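Local coordinates for putative branched-chain amino acid ABC transporter, periplasmic branched-chain amino acid-binding protein (Pseudomonas protegens Pf-5, PDB 4RU0) that probably binds a branched-chain amino acid or a related small solute outside the inner membrane and delivers it to an ABC transporter for uptake, at residues 33-38 / 95-100; 184-189 / 214-219; 201-206 / 418-423; 363-368 / 382-387. All blocks are in the same frame, centred on the assembly; numbering follows the deposited sequence.

Interaction 1 of 4, residues 33-38 / 95-100; sequences QQFFPL and ERFKNG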
loop_
_atom_site.group_PDB
_atom_site.type_symbol
_atom_site.label_atom_id
_atom_site.label_comp_id
_atom_site.label_asym_id
_atom_site.label_seq_id
_atom_site.Cartn_x
_atom_site.Cartn_y
_atom_site.Cartn_z
ATOM N N GLN A 33 22.166 -9.241 -15.955
ATOM C CA GLN A 33 21.459 -8.312 -15.089
ATOM C C GLN A 33 20.129 -8.900 -14.608
ATOM O O GLN A 33 19.611 -9.841 -15.200
ATOM C CB GLN A 33 21.228 -6.992 -15.828
ATOM C CG GLN A 33 22.497 -6.403 -16.438
ATOM C CD GLN A 33 22.209 -5.316 -17.458
ATOM O OE1 GLN A 33 21.258 -5.412 -18.234
ATOM N NE2 GLN A 33 23.033 -4.275 -17.463
ATOM N N GLN A 34 19.599 -8.353 -13.515
ATOM C CA GLN A 34 18.286 -8.744 -12.998
ATOM C C GLN A 34 17.226 -7.772 -13.499
ATOM O O GLN A 34 17.331 -6.565 -13.275
ATOM C CB GLN A 34 18.287 -8.782 -11.470
ATOM C CG GLN A 34 16.908 -8.979 -10.849
ATOM C CD GLN A 34 16.437 -10.417 -10.909
ATOM O OE1 GLN A 34 16.973 -11.289 -10.220
ATOM N NE2 GLN A 34 15.431 -10.678 -11.740
ATOM N N PHE A 35 16.208 -8.294 -14.179
ATOM C CA PHE A 35 15.193 -7.432 -14.775
ATOM C C PHE A 35 14.152 -6.970 -13.759
ATOM O O PHE A 35 13.629 -7.758 -12.973
ATOM C CB PHE A 35 14.497 -8.136 -15.940
ATOM C CG PHE A 35 13.481 -7.279 -16.638
ATOM C CD1 PHE A 35 13.764 -5.953 -16.939
ATOM C CD2 PHE A 35 12.251 -7.794 -17.003
ATOM C CE1 PHE A 35 12.834 -5.159 -17.581
ATOM C CE2 PHE A 35 11.319 -7.007 -17.650
ATOM C CZ PHE A 35 11.610 -5.687 -17.939
ATOM N N PHE A 36 13.857 -5.677 -13.798
ATOM C CA PHE A 36 12.878 -5.073 -12.910
ATOM C C PHE A 36 11.799 -4.396 -13.741
ATOM O O PHE A 36 11.940 -3.229 -14.102
ATOM C CB PHE A 36 13.550 -4.063 -11.982
ATOM C CG PHE A 36 12.834 -3.858 -10.682
ATOM C CD1 PHE A 36 13.321 -4.428 -9.514
ATOM C CD2 PHE A 36 11.679 -3.090 -10.621
ATOM C CE1 PHE A 36 12.673 -4.237 -8.310
ATOM C CE2 PHE A 36 11.019 -2.896 -9.420
ATOM C CZ PHE A 36 11.516 -3.470 -8.262
ATOM N N PRO A 37 10.724 -5.131 -14.061
ATOM C CA PRO A 37 9.656 -4.584 -14.900
ATOM C C PRO A 37 8.950 -3.412 -14.219
ATOM O O PRO A 37 8.681 -3.465 -13.015
ATOM C CB PRO A 37 8.711 -5.775 -15.086
ATOM C CG PRO A 37 8.970 -6.653 -13.913
ATOM C CD PRO A 37 10.425 -6.499 -13.604
ATOM N N LEU A 38 8.675 -2.359 -14.983
ATOM C CA LEU A 38 7.994 -1.188 -14.445
ATOM C C LEU A 38 6.719 -0.882 -15.225
ATOM O O LEU A 38 6.769 -0.388 -16.350
ATOM C CB LEU A 38 8.923 0.027 -14.453
ATOM C CG LEU A 38 10.124 -0.070 -13.509
ATOM C CD1 LEU A 38 10.946 1.207 -13.546
ATOM C CD2 LEU A 38 9.670 -0.380 -12.086
ATOM N N GLU A 95 2.257 -9.297 -20.168
ATOM C CA GLU A 95 2.565 -10.307 -21.176
ATOM C C GLU A 95 3.836 -9.957 -21.933
ATOM O O GLU A 95 4.560 -10.843 -22.381
ATOM C CB GLU A 95 1.399 -10.473 -22.154
ATOM C CG GLU A 95 0.162 -11.094 -21.528
ATOM C CD GLU A 95 0.357 -12.560 -21.162
ATOM O OE1 GLU A 95 1.140 -13.256 -21.843
ATOM O OE2 GLU A 95 -0.276 -13.018 -20.191
ATOM N N ARG A 96 4.104 -8.664 -22.083
ATOM C CA ARG A 96 5.329 -8.233 -22.735
ATOM C C ARG A 96 6.544 -8.523 -21.849
ATOM O O ARG A 96 7.605 -8.902 -22.338
ATOM C CB ARG A 96 5.259 -6.747 -23.081
ATOM C CG ARG A 96 6.620 -6.064 -23.223
ATOM C CD ARG A 96 6.635 -5.012 -24.326
ATOM N NE ARG A 96 5.568 -4.023 -24.197
ATOM C CZ ARG A 96 4.417 -4.072 -24.868
ATOM N NH1 ARG A 96 4.178 -5.069 -25.716
ATOM N NH2 ARG A 96 3.497 -3.128 -24.689
ATOM N N PHE A 97 6.362 -8.378 -20.540
ATOM C CA PHE A 97 7.464 -8.458 -19.592
ATOM C C PHE A 97 7.689 -9.839 -18.980
ATOM O O PHE A 97 8.801 -10.144 -18.548
ATOM C CB PHE A 97 7.243 -7.451 -18.459
ATOM C CG PHE A 97 7.595 -6.039 -18.822
ATOM C CD1 PHE A 97 8.424 -5.773 -19.901
ATOM C CD2 PHE A 97 7.101 -4.977 -18.078
ATOM C CE1 PHE A 97 8.755 -4.473 -20.236
ATOM C CE2 PHE A 97 7.430 -3.671 -18.403
ATOM C CZ PHE A 97 8.257 -3.420 -19.485
ATOM N N LYS A 98 6.650 -10.670 -18.935
ATOM C CA LYS A 98 6.720 -11.920 -18.176
ATOM C C LYS A 98 7.855 -12.856 -18.624
ATOM O O LYS A 98 8.244 -13.761 -17.883
ATOM C CB LYS A 98 5.385 -12.665 -18.249
ATOM C CG LYS A 98 5.110 -13.334 -19.582
ATOM C CD LYS A 98 3.871 -14.218 -19.509
ATOM C CE LYS A 98 3.683 -15.014 -20.797
ATOM N NZ LYS A 98 2.385 -15.741 -20.804
ATOM N N ASN A 99 8.391 -12.639 -19.820
ATOM C CA ASN A 99 9.462 -13.493 -20.312
ATOM C C ASN A 99 10.844 -12.868 -20.161
ATOM O O ASN A 99 11.851 -13.501 -20.476
ATOM C CB ASN A 99 9.212 -13.860 -21.771
ATOM C CG ASN A 99 8.072 -14.835 -21.927
ATOM O OD1 ASN A 99 8.049 -15.888 -21.286
ATOM N ND2 ASN A 99 7.100 -14.479 -22.757
ATOM N N GLY A 100 10.886 -11.631 -19.672
ATOM C CA GLY A 100 12.139 -10.949 -19.417
ATOM C C GLY A 100 12.436 -9.852 -20.420
ATOM O O GLY A 100 11.621 -9.574 -21.297
#
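Phe-35 presents the edge of its ring to one face of Phe-97 in a T-shaped (edge-to-face) stack, the planes inclined at 78°. Its leading atom, Phe-35 CZ, comes within 3.7 Å of Phe-97 CD1, near the rim of that face. Pro-37 CB packs 3.5 Å from Phe-97 CD2, while Phe-97 CE2 approaches Leu-38 N at 3.9 Å. Phe-35 CD2 rests 4.0 Å from Gly-100 CA. With CG anti to the backbone N (chi1 -177°), Phe-35 reaches from strand 34-40 toward the end of helix 87-97. There a type I turn, with Gly-100 N bonded to Phe-97 O at 2.8 Å, leads the chain away, and at Gly-100 (phi 107°) a CB would jam against Asn-99 O, which calls for glycine. Leu-101 and Val-106 pack on Phe-35, and the disulfide-bonded Cys-81 touches Phe-97. Replacing Phe-97 with alanine would probably open a gap and leave the Phe-35 edge and the Pro-37 ring unsupported. Aromatic and apolar burial, rather than polar bonding, joins this helix end to the strand.

Interaction 2 of 4, residues 184-189 / 214-219; sequences ATLYHD and IPVADP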
loop_
_atom_site.group_PDB
_atom_site.type_symbol
_atom_site.label_atom_id
_atom_site.label_comp_id
_atom_site.label_asym_id
_atom_site.label_seq_id
_atom_site.Cartn_x
_atom_site.Cartn_y
_atom_site.Cartn_z
ATOM N N ALA A 184 -18.023 5.965 12.552
ATOM C CA ALA A 184 -18.692 5.913 11.258
ATOM C C ALA A 184 -17.677 5.700 10.141
ATOM O O ALA A 184 -16.652 6.380 10.080
ATOM C CB ALA A 184 -19.500 7.188 11.014
ATOM N N THR A 185 -17.970 4.750 9.261
ATOM C CA THR A 185 -17.137 4.536 8.094
ATOM C C THR A 185 -17.868 5.049 6.859
ATOM O O THR A 185 -18.938 4.545 6.492
ATOM C CB THR A 185 -16.759 3.044 7.916
ATOM O OG1 THR A 185 -15.979 2.612 9.035
ATOM C CG2 THR A 185 -15.947 2.843 6.645
ATOM N N LEU A 186 -17.292 6.081 6.249
ATOM C CA LEU A 186 -17.799 6.651 5.011
ATOM C C LEU A 186 -17.001 6.090 3.835
ATOM O O LEU A 186 -15.843 6.463 3.635
ATOM C CB LEU A 186 -17.697 8.174 5.047
ATOM C CG LEU A 186 -18.388 8.921 3.900
ATOM C CD1 LEU A 186 -19.877 8.661 3.954
ATOM C CD2 LEU A 186 -18.103 10.407 3.982
ATOM N N TYR A 187 -17.603 5.184 3.068
ATOM C CA TYR A 187 -16.832 4.454 2.061
ATOM C C TYR A 187 -17.389 4.581 0.650
ATOM O O TYR A 187 -18.606 4.533 0.429
ATOM C CB TYR A 187 -16.732 2.965 2.430
ATOM C CG TYR A 187 -18.044 2.206 2.400
ATOM C CD1 TYR A 187 -18.474 1.566 1.239
ATOM C CD2 TYR A 187 -18.852 2.127 3.530
ATOM C CE1 TYR A 187 -19.673 0.877 1.204
ATOM C CE2 TYR A 187 -20.057 1.433 3.505
ATOM C CZ TYR A 187 -20.461 0.813 2.339
ATOM O OH TYR A 187 -21.648 0.121 2.302
ATOM N N HIS A 188 -16.470 4.751 -0.295
ATOM C CA HIS A 188 -16.765 4.670 -1.716
ATOM C C HIS A 188 -17.451 3.345 -1.981
ATOM O O HIS A 188 -16.940 2.298 -1.603
ATOM C CB HIS A 188 -15.474 4.799 -2.526
ATOM C CG HIS A 188 -15.686 4.919 -4.003
ATOM N ND1 HIS A 188 -15.557 3.851 -4.861
ATOM C CD2 HIS A 188 -15.997 5.988 -4.775
ATOM C CE1 HIS A 188 -15.787 4.252 -6.100
ATOM N NE2 HIS A 188 -16.061 5.547 -6.072
ATOM N N ASP A 189 -18.627 3.383 -2.596
ATOM C CA ASP A 189 -19.369 2.149 -2.819
ATOM C C ASP A 189 -18.707 1.354 -3.944
ATOM O O ASP A 189 -19.044 1.500 -5.116
ATOM C CB ASP A 189 -20.842 2.438 -3.132
ATOM C CG ASP A 189 -21.707 1.184 -3.083
ATOM O OD1 ASP A 189 -21.435 0.295 -2.241
ATOM O OD2 ASP A 189 -22.660 1.080 -3.889
ATOM N N ILE A 214 -21.579 3.817 6.104
ATOM C CA ILE A 214 -22.267 4.758 5.217
ATOM C C ILE A 214 -21.659 4.778 3.812
ATOM O O ILE A 214 -20.558 5.293 3.612
ATOM C CB ILE A 214 -22.235 6.186 5.792
ATOM C CG1 ILE A 214 -22.811 6.211 7.212
ATOM C CG2 ILE A 214 -22.997 7.125 4.898
ATOM C CD1 ILE A 214 -22.572 7.524 7.943
ATOM N N PRO A 215 -22.374 4.205 2.835
ATOM C CA PRO A 215 -21.890 4.143 1.447
ATOM C C PRO A 215 -21.996 5.471 0.702
ATOM O O PRO A 215 -22.892 6.271 0.977
ATOM C CB PRO A 215 -22.804 3.097 0.804
ATOM C CG PRO A 215 -24.054 3.150 1.605
ATOM C CD PRO A 215 -23.629 3.455 3.020
ATOM N N VAL A 216 -21.068 5.702 -0.223
ATOM C CA VAL A 216 -21.139 6.846 -1.123
ATOM C C VAL A 216 -21.085 6.360 -2.560
ATOM O O VAL A 216 -20.080 5.788 -2.994
ATOM C CB VAL A 216 -19.997 7.846 -0.896
ATOM C CG1 VAL A 216 -19.996 8.892 -2.001
ATOM C CG2 VAL A 216 -20.138 8.514 0.449
ATOM N N ALA A 217 -22.167 6.584 -3.296
ATOM C CA ALA A 217 -22.277 6.110 -4.671
ATOM C C ALA A 217 -21.339 6.877 -5.593
ATOM O O ALA A 217 -21.090 8.068 -5.390
ATOM C CB ALA A 217 -23.720 6.230 -5.163
ATOM N N ASP A 218 -20.818 6.188 -6.603
ATOM C CA ASP A 218 -19.993 6.823 -7.625
ATOM C C ASP A 218 -20.836 7.831 -8.404
ATOM O O ASP A 218 -21.999 7.567 -8.691
ATOM C CB ASP A 218 -19.398 5.764 -8.558
ATOM C CG ASP A 218 -18.065 6.183 -9.140
ATOM O OD1 ASP A 218 -17.077 6.241 -8.376
ATOM O OD2 ASP A 218 -18.000 6.452 -10.362
ATOM N N PRO A 219 -20.258 8.991 -8.749
ATOM C CA PRO A 219 -18.868 9.409 -8.521
ATOM C C PRO A 219 -18.610 9.994 -7.132
ATOM O O PRO A 219 -17.454 10.120 -6.728
ATOM C CB PRO A 219 -18.656 10.472 -9.598
ATOM C CG PRO A 219 -20.008 11.111 -9.733
ATOM C CD PRO A 219 -21.019 10.009 -9.499
#
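Backbone bonds knit strand 182-188 to strand 210-216 in parallel register, pairing Leu-186 with Ile-214, Tyr-187 with Pro-215 and His-188 with Val-216. Ile-214 N donates to Thr-185 O at 2.8 Å and Tyr-187 N to Ile-214 O at 3.0 Å; Val-216 N to Tyr-187 O and Asp-189 N to Val-216 O continue the ladder. Among the apolar contacts, Leu-186 CD1 sits 3.6 Å from Ile-214 CG2 and 3.5 Å from Val-216 CG2, on the face of the sheet that helix 224-233 packs against. On the opposite face, Tyr-187 CG lies between the backbone N and the carbonyl carbon (chi1 66°), which lays the ring over Pro-215. Pro-215 CA points into it as a CH-pi donor, 3.8 Å from the Tyr-187 ring centroid. A leucine in place of Tyr-187 would probably lose this CH-pi contact and leave Pro-215 less well covered. Beyond the strand ends, His-188 NE2 donates to the anti lone pair of Asp-218 OD1 at 2.6 Å, in the imidazole plane, with ring and carboxylate 88° apart. Ser-190 OG bonds His-188 ND1, fixing the ring's rotation, and Asp-189 pairs with Arg-194. The two parallel strands, joined through helix 197-207, form a beta-alpha-beta crossover at the margin of a lobe of the periplasmic binding protein fold, and the side chain of His-188 lies about 5 Å from the bound pentaoxaheptadecane.

Interaction 3 of 4, residues 201-206 / 418-423; sequences KLLAEK and RALLRP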
loop_
_atom_site.group_PDB
_atom_site.type_symbol
_atom_site.label_atom_id
_atom_site.label_comp_id
_atom_site.label_asym_id
_atom_site.label_seq_id
_atom_site.Cartn_x
_atom_site.Cartn_y
_atom_site.Cartn_z
ATOM N N LYS A 201 -17.016 -5.098 11.523
ATOM C CA LYS A 201 -18.115 -5.748 12.224
ATOM C C LYS A 201 -17.582 -6.633 13.353
ATOM O O LYS A 201 -18.116 -6.628 14.467
ATOM C CB LYS A 201 -18.956 -6.575 11.255
ATOM C CG LYS A 201 -20.113 -7.296 11.921
ATOM C CD LYS A 201 -20.893 -8.132 10.916
ATOM C CE LYS A 201 -20.119 -9.370 10.518
ATOM N NZ LYS A 201 -20.880 -10.209 9.555
ATOM N N LEU A 202 -16.530 -7.391 13.055
ATOM C CA LEU A 202 -15.871 -8.224 14.053
ATOM C C LEU A 202 -15.325 -7.388 15.218
ATOM O O LEU A 202 -15.591 -7.689 16.382
ATOM C CB LEU A 202 -14.742 -9.031 13.406
ATOM C CG LEU A 202 -13.825 -9.843 14.331
ATOM C CD1 LEU A 202 -14.638 -10.834 15.149
ATOM C CD2 LEU A 202 -12.757 -10.561 13.521
ATOM N N LEU A 203 -14.574 -6.337 14.898
ATOM C CA LEU A 203 -13.996 -5.460 15.913
ATOM C C LEU A 203 -15.078 -4.761 16.735
ATOM O O LEU A 203 -14.891 -4.501 17.925
ATOM C CB LEU A 203 -13.071 -4.427 15.260
ATOM C CG LEU A 203 -11.848 -5.036 14.557
ATOM C CD1 LEU A 203 -11.257 -4.091 13.506
ATOM C CD2 LEU A 203 -10.786 -5.445 15.568
ATOM N N ALA A 204 -16.216 -4.471 16.112
ATOM C CA ALA A 204 -17.310 -3.823 16.828
ATOM C C ALA A 204 -17.985 -4.788 17.807
ATOM O O ALA A 204 -18.438 -4.381 18.874
ATOM C CB ALA A 204 -18.329 -3.259 15.854
ATOM N N GLU A 205 -18.051 -6.064 17.441
ATOM C CA GLU A 205 -18.604 -7.076 18.336
ATOM C C GLU A 205 -17.712 -7.281 19.555
ATOM O O GLU A 205 -18.199 -7.446 20.670
ATOM C CB GLU A 205 -18.791 -8.410 17.606
ATOM C CG GLU A 205 -19.916 -8.413 16.591
ATOM C CD GLU A 205 -20.172 -9.797 16.020
ATOM O OE1 GLU A 205 -20.581 -9.888 14.841
ATOM O OE2 GLU A 205 -19.971 -10.791 16.754
ATOM N N LYS A 206 -16.403 -7.281 19.334
ATOM C CA LYS A 206 -15.454 -7.489 20.415
ATOM C C LYS A 206 -15.387 -6.310 21.381
ATOM O O LYS A 206 -15.444 -6.495 22.592
ATOM C CB LYS A 206 -14.057 -7.758 19.861
ATOM C CG LYS A 206 -13.038 -8.019 20.959
ATOM C CD LYS A 206 -11.679 -8.383 20.406
ATOM C CE LYS A 206 -10.730 -8.767 21.530
ATOM N NZ LYS A 206 -11.224 -9.962 22.271
ATOM N N ARG A 418 -3.667 -8.862 13.912
ATOM C CA ARG A 418 -3.843 -9.753 12.778
ATOM C C ARG A 418 -4.304 -11.144 13.209
ATOM O O ARG A 418 -4.999 -11.829 12.461
ATOM C CB ARG A 418 -2.547 -9.838 11.979
ATOM C CG ARG A 418 -2.193 -8.535 11.284
ATOM C CD ARG A 418 -0.699 -8.391 11.114
ATOM N NE ARG A 418 -0.160 -9.453 10.285
ATOM C CZ ARG A 418 1.127 -9.767 10.211
ATOM N NH1 ARG A 418 2.026 -9.101 10.929
ATOM N NH2 ARG A 418 1.510 -10.757 9.421
ATOM N N ALA A 419 -3.925 -11.552 14.416
ATOM C CA ALA A 419 -4.365 -12.835 14.956
ATOM C C ALA A 419 -5.884 -12.847 15.102
ATOM O O ALA A 419 -6.545 -13.842 14.793
ATOM C CB ALA A 419 -3.698 -13.113 16.291
ATOM N N LEU A 420 -6.429 -11.728 15.564
ATOM C CA LEU A 420 -7.863 -11.594 15.755
ATOM C C LEU A 420 -8.636 -11.698 14.438
ATOM O O LEU A 420 -9.720 -12.280 14.389
ATOM C CB LEU A 420 -8.166 -10.262 16.441
ATOM C CG LEU A 420 -9.628 -9.904 16.682
ATOM C CD1 LEU A 420 -10.305 -10.989 17.499
ATOM C CD2 LEU A 420 -9.714 -8.560 17.388
ATOM N N LEU A 421 -8.068 -11.138 13.372
ATOM C CA LEU A 421 -8.726 -11.109 12.063
ATOM C C LEU A 421 -8.515 -12.373 11.234
ATOM O O LEU A 421 -9.249 -12.618 10.276
ATOM C CB LEU A 421 -8.231 -9.916 11.251
ATOM C CG LEU A 421 -8.431 -8.528 11.833
ATOM C CD1 LEU A 421 -7.636 -7.523 11.012
ATOM C CD2 LEU A 421 -9.907 -8.175 11.843
ATOM N N ARG A 422 -7.508 -13.161 11.597
ATOM C CA ARG A 422 -7.098 -14.323 10.805
ATOM C C ARG A 422 -8.230 -15.306 10.439
ATOM O O ARG A 422 -8.220 -15.854 9.338
ATOM C CB ARG A 422 -5.981 -15.076 11.532
ATOM C CG ARG A 422 -5.364 -16.209 10.718
ATOM C CD ARG A 422 -4.537 -15.687 9.545
ATOM N NE ARG A 422 -4.346 -16.714 8.528
ATOM C CZ ARG A 422 -3.434 -16.671 7.559
ATOM N NH1 ARG A 422 -2.597 -15.644 7.463
ATOM N NH2 ARG A 422 -3.355 -17.670 6.686
ATOM N N PRO A 423 -9.198 -15.546 11.346
ATOM C CA PRO A 423 -10.276 -16.446 10.911
ATOM C C PRO A 423 -11.075 -15.930 9.711
ATOM O O PRO A 423 -11.530 -16.734 8.899
ATOM C CB PRO A 423 -11.164 -16.545 12.155
ATOM C CG PRO A 423 -10.219 -16.352 13.287
ATOM C CD PRO A 423 -9.250 -15.307 12.802
#
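Helix 197-207, the connection of a beta-alpha-beta crossover, packs across the start of the C-terminal helix 418-435 through Leu-202, Leu-203 and Lys-206 on one side and Leu-420 and Leu-421 on the other. The two segments cross at 117°, and their axes stay 10.9 Å apart at closest approach, wide enough that the meeting is made mainly by the outer parts of the side chains. Leu-420 carries most of it. With CG anti to the backbone N (chi1 178°), its isobutyl group extends toward helix 197-207, where Leu-420 CD2 touches Leu-203 CD2 at 3.8 Å. The same methyl group, Leu-420 CD2, meets Lys-206 CD at 3.6 Å, one helical turn further along. Lys-206 thus contributes its aliphatic stem, extended as far as CE before the chain bends at chi4. Leu-202 enters differently: its CD2 methyl packs 3.6 Å from the carbonyl oxygen Leu-420 O and 4.1 Å from Leu-421 CD2. Helix 157-172 adds to the interface, with Val-165 against Leu-203 and Ser-162 against Leu-421. The arginines of segment 418-423 serve other neighbours, Arg-418 forming a salt bridge with Asp-390 and Arg-422 one with Asp-426. The helix is kinked at Pro-423, whose nitrogen makes no bond to the preceding turn. Methyl and methylene groups do the work between the two helices, so their association probably rests on shape fit and on partial removal of leucine surface from water.

Interaction 4 of 4, residues 363-368 / 382-387; sequences EHLNID and QNLKLS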
loop_
_atom_site.group_PDB
_atom_site.type_symbol
_atom_site.label_atom_id
_atom_site.label_comp_id
_atom_site.label_asym_id
_atom_site.label_seq_id
_atom_site.Cartn_x
_atom_site.Cartn_y
_atom_site.Cartn_z
ATOM N N GLU A 363 8.532 -14.954 0.535
ATOM C CA GLU A 363 7.991 -15.733 1.648
ATOM C C GLU A 363 8.991 -15.874 2.797
ATOM O O GLU A 363 8.639 -16.326 3.889
ATOM C CB GLU A 363 7.540 -17.116 1.165
ATOM C CG GLU A 363 6.369 -17.059 0.184
ATOM C CD GLU A 363 5.691 -18.400 -0.037
ATOM O OE1 GLU A 363 6.382 -19.437 -0.023
ATOM O OE2 GLU A 363 4.454 -18.414 -0.233
ATOM N N HIS A 364 10.236 -15.476 2.563
ATOM C CA HIS A 364 11.242 -15.543 3.615
ATOM C C HIS A 364 11.759 -14.162 3.996
ATOM O O HIS A 364 12.794 -14.037 4.642
ATOM C CB HIS A 364 12.399 -16.447 3.191
ATOM C CG HIS A 364 12.055 -17.902 3.217
ATOM N ND1 HIS A 364 11.328 -18.512 2.218
ATOM C CD2 HIS A 364 12.311 -18.863 4.136
ATOM C CE1 HIS A 364 11.162 -19.788 2.514
ATOM N NE2 HIS A 364 11.750 -20.027 3.673
ATOM N N LEU A 365 11.028 -13.127 3.597
ATOM C CA LEU A 365 11.375 -11.770 3.983
ATOM C C LEU A 365 11.387 -11.633 5.497
ATOM O O LEU A 365 10.451 -12.048 6.176
ATOM C CB LEU A 365 10.399 -10.763 3.383
ATOM C CG LEU A 365 10.831 -10.072 2.094
ATOM C CD1 LEU A 365 9.804 -9.021 1.696
ATOM C CD2 LEU A 365 12.201 -9.451 2.264
ATOM N N ASN A 366 12.466 -11.064 6.018
ATOM C CA ASN A 366 12.574 -10.787 7.442
ATOM C C ASN A 366 13.321 -9.481 7.647
ATOM O O ASN A 366 14.531 -9.465 7.869
ATOM C CB ASN A 366 13.274 -11.932 8.176
ATOM C CG ASN A 366 13.116 -11.843 9.685
ATOM O OD1 ASN A 366 13.118 -10.753 10.262
ATOM N ND2 ASN A 366 12.981 -12.994 10.334
ATOM N N ILE A 367 12.578 -8.386 7.555
ATOM C CA ILE A 367 13.131 -7.051 7.724
ATOM C C ILE A 367 13.082 -6.620 9.186
ATOM O O ILE A 367 12.002 -6.410 9.738
ATOM C CB ILE A 367 12.371 -6.027 6.874
ATOM C CG1 ILE A 367 12.299 -6.488 5.412
ATOM C CG2 ILE A 367 13.016 -4.666 6.985
ATOM C CD1 ILE A 367 13.639 -6.585 4.744
ATOM N N ASP A 368 14.259 -6.499 9.797
ATOM C CA ASP A 368 14.402 -6.049 11.186
ATOM C C ASP A 368 14.520 -4.537 11.286
ATOM O O ASP A 368 14.640 -3.846 10.278
ATOM C CB ASP A 368 15.642 -6.676 11.838
ATOM C CG ASP A 368 15.437 -8.122 12.218
ATOM O OD1 ASP A 368 14.286 -8.498 12.526
ATOM O OD2 ASP A 368 16.427 -8.881 12.216
ATOM N N GLN A 382 7.865 -0.101 7.764
ATOM C CA GLN A 382 7.733 -0.938 8.951
ATOM C C GLN A 382 8.544 -2.226 8.833
ATOM O O GLN A 382 9.130 -2.510 7.788
ATOM C CB GLN A 382 6.260 -1.270 9.197
ATOM C CG GLN A 382 5.627 -2.112 8.104
ATOM C CD GLN A 382 4.114 -2.146 8.196
ATOM O OE1 GLN A 382 3.537 -3.030 8.832
ATOM N NE2 GLN A 382 3.463 -1.183 7.554
ATOM N N ASN A 383 8.577 -3.000 9.913
ATOM C CA ASN A 383 9.140 -4.344 9.873
ATOM C C ASN A 383 8.309 -5.254 8.974
ATOM O O ASN A 383 7.095 -5.079 8.846
ATOM C CB ASN A 383 9.227 -4.946 11.281
ATOM C CG ASN A 383 10.308 -4.300 12.133
ATOM O OD1 ASN A 383 10.777 -3.199 11.839
ATOM N ND2 ASN A 383 10.711 -4.988 13.197
ATOM N N LEU A 384 8.970 -6.219 8.346
ATOM C CA LEU A 384 8.294 -7.198 7.500
ATOM C C LEU A 384 8.760 -8.602 7.830
ATOM O O LEU A 384 9.952 -8.892 7.796
ATOM C CB LEU A 384 8.549 -6.916 6.021
ATOM C CG LEU A 384 7.767 -5.789 5.358
ATOM C CD1 LEU A 384 8.281 -5.574 3.945
ATOM C CD2 LEU A 384 6.292 -6.134 5.353
ATOM N N LYS A 385 7.820 -9.475 8.154
ATOM C CA LYS A 385 8.136 -10.881 8.328
ATOM C C LYS A 385 7.065 -11.715 7.642
ATOM O O LYS A 385 5.978 -11.915 8.178
ATOM C CB LYS A 385 8.253 -11.245 9.808
ATOM C CG LYS A 385 8.765 -12.658 10.056
ATOM C CD LYS A 385 9.435 -12.774 11.420
ATOM C CE LYS A 385 9.620 -14.224 11.828
ATOM N NZ LYS A 385 8.310 -14.901 12.052
ATOM N N LEU A 386 7.383 -12.188 6.443
ATOM C CA LEU A 386 6.442 -12.975 5.657
ATOM C C LEU A 386 6.663 -14.466 5.837
ATOM O O LEU A 386 7.685 -14.902 6.366
ATOM C CB LEU A 386 6.544 -12.625 4.173
ATOM C CG LEU A 386 5.829 -11.372 3.671
ATOM C CD1 LEU A 386 6.552 -10.103 4.116
ATOM C CD2 LEU A 386 5.695 -11.426 2.152
ATOM N N SER A 387 5.683 -15.240 5.392
ATOM C CA SER A 387 5.768 -16.689 5.389
ATOM C C SER A 387 4.854 -17.206 4.292
ATOM O O SER A 387 4.135 -16.425 3.664
ATOM C CB SER A 387 5.367 -17.274 6.744
ATOM O OG SER A 387 3.958 -17.211 6.931
#
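Ile-367 and Leu-384 lie side by side and point the same way, Ile-367 CG1 resting 3.8 Å from Leu-384 CB. Leu-365 and Leu-386 run alongside one another too, with Leu-365 CB 4.0 Å from Leu-386 CD1. The Ile-367 CG1 branch stands anti to the carbonyl carbon (chi1 -53°), and its end leads away from Leu-384; the side chain also meets Leu-372 and Met-375 of helix 369-375. Asn-366 and Lys-385 point together to the opposite face, where Asn-366 ND2 approaches the aliphatic Lys-385 CD at 3.7 Å. The backbone fixes this alternation. Ile-367 N donates to Leu-384 O at 2.7 Å, in the carbonyl plane, and the return bond from Leu-384 N to Ile-367 O is weak at 3.3 Å. Beyond the non-hydrogen-bonded pair Asn-366 and Lys-385, Leu-386 N bonds Leu-365 O at 3.1 Å. At the far end, Ser-387 CA makes a CA-H...O contact of 3.3 Å with Glu-363 O, while the Glu-363 carboxylate turns to Arg-441 and His-391. This is a short two-stranded antiparallel sheet whose connection includes helix 369-375, with its buried face against helix 325-348 and Met-154.

Interactions 1 and 2 are buried contacts on opposite sides of the chain's centre, their centres 38 Å apart; interactions 3 and 4 are only partly buried. Both of the first pair involve a parallel strand, but interaction 1 sets a helix end against it through aromatic packing, whereas interaction 2 combines a backbone ladder with a histidine-carboxylate bond near the ligand. Interactions 2 and 3 share one crossover: helix 197-207 leads directly into strand 210-216, so the same unit is held by sheet bonds on one element and by leucines on the other. Interaction 4, nested in the loop closed by interaction 3, again uses strand pairing, now antiparallel, with a polar, exposed face.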